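Local structure of tubulin-like protein CetZ2 (Haloferax volcanii, 4B45) at residues M1-I6 and S96-A101. The protein binds and hydrolyses GTP as a tubulin-like cytoskeletal protein and takes part in controlling the shape of the archaeal cell. Sequence-based numbering, arbitrary orientation.
Sequences MKTVLI and SIFVVA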
loop_
_atom_site.group_PDB
_atom_site.type_symbol
_atom_site.label_atom_id
_atom_site.label_comp_id
_atom_site.label_asym_id
_atom_site.label_seq_id
_atom_site.Cartn_x
_atom_site.Cartn_y
_atom_site.Cartn_z
ATOM N N MET A 1 -13.837 -0.070 0.281
ATOM C CA MET A 1 -13.388 -1.039 1.273
ATOM C C MET A 1 -13.044 -0.379 2.605
ATOM O O MET A 1 -12.051 0.340 2.706
ATOM C CB MET A 1 -12.170 -1.808 0.767
ATOM C CG MET A 1 -11.627 -2.761 1.818
ATOM S SD MET A 1 -10.082 -3.551 1.355
ATOM C CE MET A 1 -10.705 -4.973 0.507
ATOM N N LYS A 2 -13.857 -0.632 3.626
ATOM C CA LYS A 2 -13.609 -0.038 4.929
ATOM C C LYS A 2 -12.490 -0.806 5.617
ATOM O O LYS A 2 -12.513 -2.042 5.674
ATOM C CB LYS A 2 -14.877 -0.043 5.783
ATOM C CG LYS A 2 -16.053 0.680 5.152
ATOM C CD LYS A 2 -17.308 0.453 5.979
ATOM C CE LYS A 2 -18.580 0.669 5.165
ATOM N NZ LYS A 2 -19.795 0.366 5.976
ATOM N N THR A 3 -11.507 -0.078 6.136
ATOM C CA THR A 3 -10.310 -0.718 6.665
ATOM C C THR A 3 -9.830 -0.150 8.005
ATOM O O THR A 3 -10.250 0.937 8.431
ATOM C CB THR A 3 -9.175 -0.662 5.638
ATOM O OG1 THR A 3 -8.169 -1.624 5.987
ATOM C CG2 THR A 3 -8.570 0.734 5.589
ATOM N N VAL A 4 -8.966 -0.916 8.670
ATOM C CA VAL A 4 -8.302 -0.493 9.903
ATOM C C VAL A 4 -6.798 -0.530 9.686
ATOM O O VAL A 4 -6.252 -1.538 9.231
ATOM C CB VAL A 4 -8.635 -1.422 11.094
ATOM C CG1 VAL A 4 -7.720 -1.108 12.276
ATOM C CG2 VAL A 4 -10.079 -1.280 11.496
ATOM N N LEU A 5 -6.126 0.574 9.980
ATOM C CA LEU A 5 -4.700 0.659 9.704
ATOM C C LEU A 5 -3.908 0.473 10.988
ATOM O O LEU A 5 -4.216 1.095 11.989
ATOM C CB LEU A 5 -4.361 2.015 9.089
ATOM C CG LEU A 5 -5.132 2.384 7.826
ATOM C CD1 LEU A 5 -4.733 3.790 7.328
ATOM C CD2 LEU A 5 -4.903 1.336 6.747
ATOM N N ILE A 6 -2.883 -0.376 10.948
ATOM C CA ILE A 6 -1.950 -0.486 12.061
ATOM C C ILE A 6 -0.518 -0.286 11.597
ATOM O O ILE A 6 0.086 -1.191 11.027
ATOM C CB ILE A 6 -2.029 -1.859 12.741
ATOM C CG1 ILE A 6 -3.474 -2.189 13.121
ATOM C CG2 ILE A 6 -1.117 -1.882 13.970
ATOM C CD1 ILE A 6 -3.725 -3.668 13.231
ATOM N N SER A 96 -11.308 -5.206 6.026
ATOM C CA SER A 96 -9.938 -5.648 5.880
ATOM C C SER A 96 -9.107 -4.965 6.958
ATOM O O SER A 96 -9.579 -4.018 7.595
ATOM C CB SER A 96 -9.414 -5.279 4.491
ATOM O OG SER A 96 -9.373 -3.875 4.332
ATOM N N ILE A 97 -7.887 -5.456 7.165
ATOM C CA ILE A 97 -6.923 -4.816 8.056
ATOM C C ILE A 97 -5.573 -4.693 7.357
ATOM O O ILE A 97 -5.053 -5.669 6.805
ATOM C CB ILE A 97 -6.729 -5.606 9.378
ATOM C CG1 ILE A 97 -8.031 -5.657 10.173
ATOM C CG2 ILE A 97 -5.634 -4.951 10.239
ATOM C CD1 ILE A 97 -7.935 -6.508 11.426
ATOM N N PHE A 98 -5.021 -3.487 7.343
ATOM C CA PHE A 98 -3.694 -3.266 6.765
ATOM C C PHE A 98 -2.636 -3.106 7.858
ATOM O O PHE A 98 -2.746 -2.211 8.691
ATOM C CB PHE A 98 -3.687 -2.011 5.892
ATOM C CG PHE A 98 -4.169 -2.238 4.475
ATOM C CD1 PHE A 98 -3.286 -2.641 3.491
ATOM C CD2 PHE A 98 -5.497 -2.023 4.135
ATOM C CE1 PHE A 98 -3.716 -2.831 2.182
ATOM C CE2 PHE A 98 -5.937 -2.212 2.838
ATOM C CZ PHE A 98 -5.037 -2.615 1.858
ATOM N N VAL A 99 -1.637 -3.989 7.877
ATOM C CA VAL A 99 -0.471 -3.769 8.725
ATOM C C VAL A 99 0.559 -3.006 7.890
ATOM O O VAL A 99 1.097 -3.544 6.925
ATOM C CB VAL A 99 0.143 -5.088 9.271
ATOM C CG1 VAL A 99 1.495 -4.811 9.930
ATOM C CG2 VAL A 99 -0.791 -5.756 10.272
ATOM N N VAL A 100 0.816 -1.747 8.243
ATOM C CA VAL A 100 1.695 -0.889 7.440
ATOM C C VAL A 100 3.113 -0.839 8.033
ATOM O O VAL A 100 3.290 -0.455 9.187
ATOM C CB VAL A 100 1.119 0.544 7.351
ATOM C CG1 VAL A 100 1.885 1.376 6.365
ATOM C CG2 VAL A 100 -0.369 0.499 6.987
ATOM N N ALA A 101 4.117 -1.220 7.245
ATOM C CA ALA A 101 5.488 -1.297 7.753
ATOM C C ALA A 101 6.583 -1.005 6.725
ATOM O O ALA A 101 6.462 -1.334 5.541
ATOM C CB ALA A 101 5.738 -2.652 8.372
#
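Strands 3-8 and 96-102 run side by side as parallel neighbours in the buried sheet of the GTPase domain, with Val-4 paired to Ile-97, Leu-5 to Phe-98 and Ile-6 to Val-99. The ladder tightens along the chain: Val-4 N to Ser-96 O is a weak bond, whereas Ile-6 N meets Phe-98 O at 2.9 Å and almost straight (171° at the hydrogen), and Val-100 N closes on Ile-6 O.

On one face, the small hydroxyl of Thr-3 can pair with the buried Ser-96 hydroxyl and still fit beside an aromatic ring. With OG1 trans to the backbone N (chi1 -162°), it shares a hydrogen bond with Ser-96 OG (3.0 Å) and lies 3.3 Å from Phe-98 CD2, in the ring plane at its edge. Met-1, long and apolar, spans to Ser-96 and to Leu-194 of helix 175-196: CG lies opposite the backbone N (chi1 176°) and the chain runs on extended, carrying SD to 3.1 Å from Ser-96 OG. Putting an alanine at Met-1 would probably leave a gap beside both. Farther along, Leu-5 lies alongside Phe-98, Leu-5 CD2 3.7 Å from Phe-98 CB.

On the other face Val-4, Ile-6, Ile-97 and Val-99 are all aliphatic, as suits a buried surface: Ile-6 sends CD1 obliquely to Ile-97 CG2 (3.8 Å), Ile-6 and Val-99 pack on helix 107-120, and Val-4 and Ile-97 meet Val-90 of a loop. Val-100 reaches Gly-12 of the GTP-binding site, so these central parallel strands lead into the nucleotide pocket, as in the Rossmann-like GTPase fold of tubulin and FtsZ.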